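Local coordinates for hypothetical protein (Uncultured marine organism, PDB 2OD5), which is of unknown function but probably binds nucleic acid through a helix-turn-helix-type domain, at residues S10-T13 against V14-R17; E36-N39 against S40-H44. All coordinates share one frame; numbering follows the deposited sequence.

How the contacts relate
From the N terminus, contact 1 comes first, within helix 9-23. Its segments 10-13 and 14-17 follow one another directly, so it closes no loop but joins two successive turns of one helix. The chain then passes through the short strand 29-30 into helix 31-39. Contact 2 lies at the end of that helix, where 36-39 meets 40-44, the start of the loop that leads to helix 48-57. The two contacts are in series; neither encloses nor crosses the other. Their centres are about 13 Å apart, yet they touch: Ile16 CG1 lies 3.8 Å from Met42 SE. Helix 9-23 is thereby tied to the end of helix 31-39 and the loop behind it.

Contact 1 of 2, residues S10-T13 against V14-R17; sequences SMKT and VRIR. With EDO (1,2-ethanediol), chain F.
Lys12 and Arg15 cross at a slant on one side of helix 9-23, with Ile16 one turn on from Lys12. The lysine CB faces the bound 1,2-ethanediol, 3.8 Å from its C1. CG is anti to the backbone N (chi1 -178°), which sets it within reach of both neighbours, 3.7 Å from Arg15 NH2 and 4.0 Å from Ile16 CD1. CD stays near Arg15 NH2, and CE passes Ile16 CD1. The chain runs on straight to NZ, which leaves the helix and donates to Gly45 O in the loop before helix 48-57. With an alanine here, Gly45 O would probably lose this donor, and a gap would be likely to open beside Ile16 CD1. The arginine chain bends at chi3 (46°). Arg15 NE donates to O2 of the ethanediol at 2.6 Å. This O2 lies at the guanidinium edge, near its plane, and the bond is bent (138°). The diol probably comes from the crystallisation liquor; it is also hydrogen-bonded to Glu7 N and Thr8 O. Beneath these side chains the backbone is regular. Ile16 N reaches Lys12 O at 2.8 Å, and Val14, Arg15 and Arg17 pair likewise with Ser10, Met11 and Thr13. Thr13 OG1 is hydrogen-bonded to Glu9 O, one turn back. This i to i+4 pattern is that of an alpha helix, here the first of the domain, which packs through Ile16 against Met42 after helix 31-39.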
ATOM      1  N   SER A  10      -5.424   3.012  16.753  1.00 75.71           N
ATOM      2  CA  SER A  10      -4.933   1.651  16.539  1.00 74.27           C
ATOM      3  C   SER A  10      -6.018   0.772  15.928  1.00 71.52           C
ATOM      4  O   SER A  10      -5.748   0.007  15.010  1.00 73.39           O
ATOM      5  CB  SER A  10      -4.459   1.021  17.853  1.00 75.24           C
ATOM      6  OG  SER A  10      -5.542   0.417  18.553  1.00 77.47           O
HETATM    7  N   MSE A  11      -7.235   0.874  16.456  1.00 67.91           N
HETATM    8  CA  MSE A  11      -8.377   0.134  15.926  1.00 66.95           C
HETATM    9  C   MSE A  11      -8.613   0.466  14.455  1.00 60.91           C
HETATM   10  O   MSE A  11      -8.870  -0.423  13.650  1.00 57.55           O
HETATM   11  CB  MSE A  11      -9.653   0.444  16.718  1.00 66.21           C
HETATM   12  CG  MSE A  11      -9.826  -0.387  17.980  1.00 72.61           C
HETATM   13 SE   MSE A  11     -11.206   0.318  19.198  0.75 75.85          SE
HETATM   14  CE  MSE A  11     -12.765  -0.662  18.521  1.00 72.35           C
ATOM     15  N   LYS A  12      -8.559   1.752  14.121  1.00 57.56           N
ATOM     16  CA  LYS A  12      -8.730   2.179  12.731  1.00 56.36           C
ATOM     17  C   LYS A  12      -7.613   1.585  11.888  1.00 56.07           C
ATOM     18  O   LYS A  12      -7.868   1.002  10.838  1.00 56.71           O
ATOM     19  CB  LYS A  12      -8.714   3.701  12.599  1.00 55.07           C
ATOM     20  CG  LYS A  12      -8.942   4.171  11.159  1.00 54.49           C
ATOM     21  CD  LYS A  12      -9.253   5.658  11.097  1.00 55.08           C
ATOM     22  CE  LYS A  12      -9.324   6.179   9.669  1.00 49.15           C
ATOM     23  NZ  LYS A  12      -9.665   7.624   9.649  1.00 45.07           N
ATOM     24  N   THR A  13      -6.380   1.733  12.361  1.00 55.03           N
ATOM     25  CA  THR A  13      -5.212   1.236  11.634  1.00 55.81           C
ATOM     26  C   THR A  13      -5.307  -0.273  11.405  1.00 53.03           C
ATOM     27  O   THR A  13      -5.040  -0.751  10.310  1.00 51.90           O
ATOM     28  CB  THR A  13      -3.884   1.624  12.335  1.00 56.06           C
ATOM     29  OG1 THR A  13      -3.733   3.050  12.278  1.00 61.99           O
ATOM     30  CG2 THR A  13      -2.688   0.991  11.650  1.00 58.20           C
ATOM     31  N   VAL A  14      -5.725  -1.013  12.418  1.00 50.27           N
ATOM     32  CA  VAL A  14      -5.964  -2.450  12.255  1.00 48.89           C
ATOM     33  C   VAL A  14      -7.016  -2.764  11.165  1.00 47.14           C
ATOM     34  O   VAL A  14      -6.872  -3.709  10.382  1.00 46.12           O
ATOM     35  CB  VAL A  14      -6.440  -3.075  13.580  1.00 50.86           C
ATOM     36  CG1 VAL A  14      -6.936  -4.509  13.366  1.00 46.40           C
ATOM     37  CG2 VAL A  14      -5.325  -3.019  14.632  1.00 50.96           C
ATOM     38  N   ARG A  15      -8.096  -1.994  11.160  1.00 45.00           N
ATOM     39  CA  ARG A  15      -9.150  -2.141  10.162  1.00 45.24           C
ATOM     40  C   ARG A  15      -8.597  -1.866   8.759  1.00 42.19           C
ATOM     41  O   ARG A  15      -8.901  -2.578   7.803  1.00 41.83           O
ATOM     42  CB  ARG A  15     -10.260  -1.141  10.482  1.00 45.74           C
ATOM     43  CG  ARG A  15     -11.606  -1.417   9.866  1.00 52.65           C
ATOM     44  CD  ARG A  15     -12.733  -0.691  10.659  1.00 52.63           C
ATOM     45  NE  ARG A  15     -12.405   0.714  10.968  1.00 54.55           N
ATOM     46  CZ  ARG A  15     -12.742   1.770  10.225  1.00 62.28           C
ATOM     47  NH1 ARG A  15     -13.414   1.632   9.088  1.00 65.15           N
ATOM     48  NH2 ARG A  15     -12.384   2.987  10.620  1.00 53.29           N
ATOM     49  N   ILE A  16      -7.807  -0.809   8.656  1.00 39.59           N
ATOM     50  CA  ILE A  16      -7.191  -0.402   7.385  1.00 40.26           C
ATOM     51  C   ILE A  16      -6.264  -1.504   6.870  1.00 39.13           C
ATOM     52  O   ILE A  16      -6.321  -1.859   5.692  1.00 37.00           O
ATOM     53  CB  ILE A  16      -6.433   0.905   7.533  1.00 40.41           C
ATOM     54  CG1 ILE A  16      -7.423   2.068   7.735  1.00 46.06           C
ATOM     55  CG2 ILE A  16      -5.623   1.216   6.278  1.00 35.88           C
ATOM     56  CD1 ILE A  16      -6.767   3.449   7.865  1.00 43.69           C
ATOM     57  N   ARG A  17      -5.429  -2.054   7.752  1.00 38.77           N
ATOM     58  CA  ARG A  17      -4.531  -3.146   7.364  1.00 36.43           C
ATOM     59  C   ARG A  17      -5.275  -4.326   6.797  1.00 36.41           C
ATOM     60  O   ARG A  17      -4.821  -4.917   5.831  1.00 36.53           O
ATOM     61  CB  ARG A  17      -3.693  -3.649   8.525  1.00 37.30           C
ATOM     62  CG  ARG A  17      -2.600  -2.733   8.970  1.00 40.03           C
ATOM     63  CD  ARG A  17      -1.871  -3.389  10.139  1.00 39.01           C
ATOM     64  NE  ARG A  17      -0.628  -2.709  10.440  1.00 47.83           N
ATOM     65  CZ  ARG A  17       0.188  -3.048  11.435  1.00 45.82           C
ATOM     66  NH1 ARG A  17      -0.115  -4.060  12.235  1.00 48.76           N
ATOM     67  NH2 ARG A  17       1.319  -2.377  11.635  1.00 42.60           N
TER
HETATM   68  C1  EDO F 120     -12.111   3.267  14.229  1.00 75.90           C
HETATM   69  O1  EDO F 120     -11.449   2.924  15.452  1.00 75.81           O
HETATM   70  C2  EDO F 120     -12.980   2.095  13.793  1.00 77.03           C
HETATM   71  O2  EDO F 120     -12.177   0.937  13.532  1.00 74.82           O

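Contact 2 of 2, residues E36-N39 against S40-H44; sequences EHIN and STMRH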
ATOM      1  N   GLU A  36      -7.504   4.820  -3.099  1.00 29.99           N
ATOM      2  CA  GLU A  36      -8.844   4.970  -3.632  1.00 30.07           C
ATOM      3  C   GLU A  36      -9.764   3.860  -3.104  1.00 30.05           C
ATOM      4  O   GLU A  36     -10.907   4.111  -2.728  1.00 30.83           O
ATOM      5  CB  GLU A  36      -8.842   5.016  -5.169  1.00 29.53           C
ATOM      6  CG  GLU A  36     -10.255   5.253  -5.743  1.00 32.43           C
ATOM      7  CD  GLU A  36     -10.318   5.441  -7.270  1.00 37.10           C
ATOM      8  OE1 GLU A  36      -9.307   5.202  -7.955  1.00 38.43           O
ATOM      9  OE2 GLU A  36     -11.417   5.786  -7.762  1.00 34.87           O
ATOM     10  N   HIS A  37      -9.257   2.637  -3.036  1.00 29.65           N
ATOM     11  CA  HIS A  37     -10.040   1.514  -2.534  1.00 30.70           C
ATOM     12  C   HIS A  37     -10.428   1.705  -1.094  1.00 31.15           C
ATOM     13  O   HIS A  37     -11.592   1.570  -0.730  1.00 32.67           O
ATOM     14  CB  HIS A  37      -9.238   0.209  -2.668  1.00 31.60           C
ATOM     15  CG  HIS A  37      -9.965  -0.954  -2.103  1.00 34.48           C
ATOM     16  ND1 HIS A  37     -11.096  -1.457  -2.701  1.00 33.71           N
ATOM     17  CD2 HIS A  37      -9.801  -1.639  -0.946  1.00 37.69           C
ATOM     18  CE1 HIS A  37     -11.563  -2.453  -1.963  1.00 40.82           C
ATOM     19  NE2 HIS A  37     -10.809  -2.571  -0.882  1.00 35.86           N
ATOM     20  N   ILE A  38      -9.447   1.973  -0.244  1.00 31.81           N
ATOM     21  CA  ILE A  38      -9.642   2.201   1.193  0.50 32.45           C
ATOM     22  C   ILE A  38     -10.650   3.319   1.455  1.00 33.44           C
ATOM     23  O   ILE A  38     -11.620   3.193   2.208  1.00 34.57           O
ATOM     24  CB  ILE A  38      -8.273   2.594   1.833  0.50 31.90           C
ATOM     25  CG1 ILE A  38      -7.342   1.380   1.918  0.50 33.47           C
ATOM     26  CG2 ILE A  38      -8.425   3.124   3.209  0.50 27.99           C
ATOM     27  CD1 ILE A  38      -7.907   0.237   2.741  0.50 40.53           C
ATOM     28  N   ASN A  39     -10.387   4.447   0.829  1.00 33.78           N
ATOM     29  CA  ASN A  39     -11.221   5.605   1.051  1.00 31.97           C
ATOM     30  C   ASN A  39     -12.647   5.469   0.476  1.00 34.05           C
ATOM     31  O   ASN A  39     -13.538   6.228   0.862  1.00 36.38           O
ATOM     32  CB  ASN A  39     -10.536   6.867   0.530  1.00 31.96           C
ATOM     33  CG  ASN A  39      -9.424   7.366   1.458  1.00 30.84           C
ATOM     34  OD1 ASN A  39      -9.187   6.789   2.513  1.00 34.03           O
ATOM     35  ND2 ASN A  39      -8.750   8.447   1.067  1.00 33.57           N
ATOM     36  N   SER A  40     -12.852   4.529  -0.443  1.00 33.41           N
ATOM     37  CA  SER A  40     -14.169   4.234  -0.988  1.00 34.22           C
ATOM     38  C   SER A  40     -15.044   3.392  -0.083  1.00 32.92           C
ATOM     39  O   SER A  40     -16.239   3.276  -0.348  1.00 34.19           O
ATOM     40  CB  SER A  40     -14.057   3.566  -2.363  1.00 34.64           C
ATOM     41  OG  SER A  40     -13.750   2.197  -2.216  1.00 40.41           O
ATOM     42  N   THR A  41     -14.489   2.833   0.993  1.00 33.61           N
ATOM     43  CA  THR A  41     -15.214   1.877   1.836  1.00 37.39           C
ATOM     44  C   THR A  41     -15.139   2.158   3.330  1.00 38.04           C
ATOM     45  O   THR A  41     -15.373   1.254   4.141  1.00 40.11           O
ATOM     46  CB  THR A  41     -14.635   0.475   1.602  1.00 39.92           C
ATOM     47  OG1 THR A  41     -13.245   0.468   1.970  1.00 45.54           O
ATOM     48  CG2 THR A  41     -14.754   0.109   0.110  1.00 46.92           C
HETATM   49  N   MSE A  42     -14.787   3.387   3.699  1.00 33.17           N
HETATM   50  CA  MSE A  42     -14.647   3.820   5.080  1.00 33.72           C
HETATM   51  C   MSE A  42     -15.297   5.194   5.134  1.00 30.24           C
HETATM   52  O   MSE A  42     -15.324   5.901   4.112  1.00 30.28           O
HETATM   53  CB  MSE A  42     -13.167   3.987   5.431  1.00 34.89           C
HETATM   54  CG  MSE A  42     -12.429   2.727   5.455  1.00 43.91           C
HETATM   55 SE   MSE A  42     -10.697   3.056   6.121  0.75 41.00          SE
HETATM   56  CE  MSE A  42      -9.927   4.009   4.646  1.00 58.42           C
ATOM     57  N   ARG A  43     -15.816   5.574   6.291  1.00 29.57           N
ATOM     58  CA  ARG A  43     -16.455   6.896   6.436  1.00 25.75           C
ATOM     59  C   ARG A  43     -15.460   8.049   6.233  1.00 29.00           C
ATOM     60  O   ARG A  43     -15.751   8.995   5.510  1.00 29.13           O
ATOM     61  CB  ARG A  43     -17.116   7.033   7.806  1.00 27.91           C
ATOM     62  CG  ARG A  43     -17.777   8.342   8.032  1.00 26.62           C
ATOM     63  CD  ARG A  43     -18.766   8.724   6.933  1.00 23.63           C
ATOM     64  NE  ARG A  43     -19.458   9.983   7.194  1.00 23.02           N
ATOM     65  CZ  ARG A  43     -19.008  11.175   6.789  1.00 25.18           C
ATOM     66  NH1 ARG A  43     -17.894  11.264   6.106  1.00 27.31           N
ATOM     67  NH2 ARG A  43     -19.680  12.280   7.062  1.00 24.88           N
ATOM     68  N   HIS A  44     -14.305   7.972   6.887  1.00 28.38           N
ATOM     69  CA  HIS A  44     -13.341   9.087   6.893  1.00 29.64           C
ATOM     70  C   HIS A  44     -12.073   8.764   6.140  1.00 30.40           C
ATOM     71  O   HIS A  44     -11.527   9.635   5.465  1.00 30.66           O
ATOM     72  CB  HIS A  44     -13.029   9.517   8.313  1.00 30.48           C
ATOM     73  CG  HIS A  44     -14.227  10.051   9.031  1.00 25.02           C
ATOM     74  ND1 HIS A  44     -14.882  11.189   8.615  1.00 29.06           N
ATOM     75  CD2 HIS A  44     -14.961   9.545  10.053  1.00 29.42           C
ATOM     76  CE1 HIS A  44     -15.917  11.409   9.411  1.00 27.01           C
ATOM     77  NE2 HIS A  44     -15.996  10.415  10.279  1.00 28.35           N
TER
HETATM   78  O   HOH W   1     -13.214   7.516   3.410  1.00 25.14           O
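Ser40 and Thr41 bind carbonyls of the last turn of helix 31-39, those of Glu36, His37 and Ile38. Ser40 OG stands between its own backbone N and carbonyl carbon (chi1 79°), which brings it back to His37 O at 2.7 Å. Ser40 N makes two weak hydrogen bonds, to Glu36 O and to His37 O. Ile38 O accepts twice from Thr41, from N at 3.1 Å and from OG1 at 3.2 Å. Both donors come from the same face of the carbonyl, above its plane and not on a lone pair. The N-H...O angle from Thr41 N to Ile38 O is 164°.

The side chain of Met42, a selenomethionine, folds back over this turn. Its CG lies 3.4 Å from Ile38 O. The Ile38 CG2 to Met42 CE approach is too short to be real, and Ile38 is modelled in two conformers, which makes the detail of this pair doubtful. A water donates to both Asn39 O and Met42 O, at 2.9 and 2.7 Å, and so bridges the helix end to the outgoing chain.

Neighbouring parts of the fold position this turn. Asn39 OD1 accepts from Thr46 N, which links the end of the helix to the loop ahead of helix 48-57. Lys19 NZ donates to Thr41 O, and Ile38 and Met42 both pack on helix 9-23. The His37 ring stacks with Phe23 of that helix. In an order of elements consistent with a winged helix-turn-helix, this is the start of the turn between helices 31-39 and 48-57.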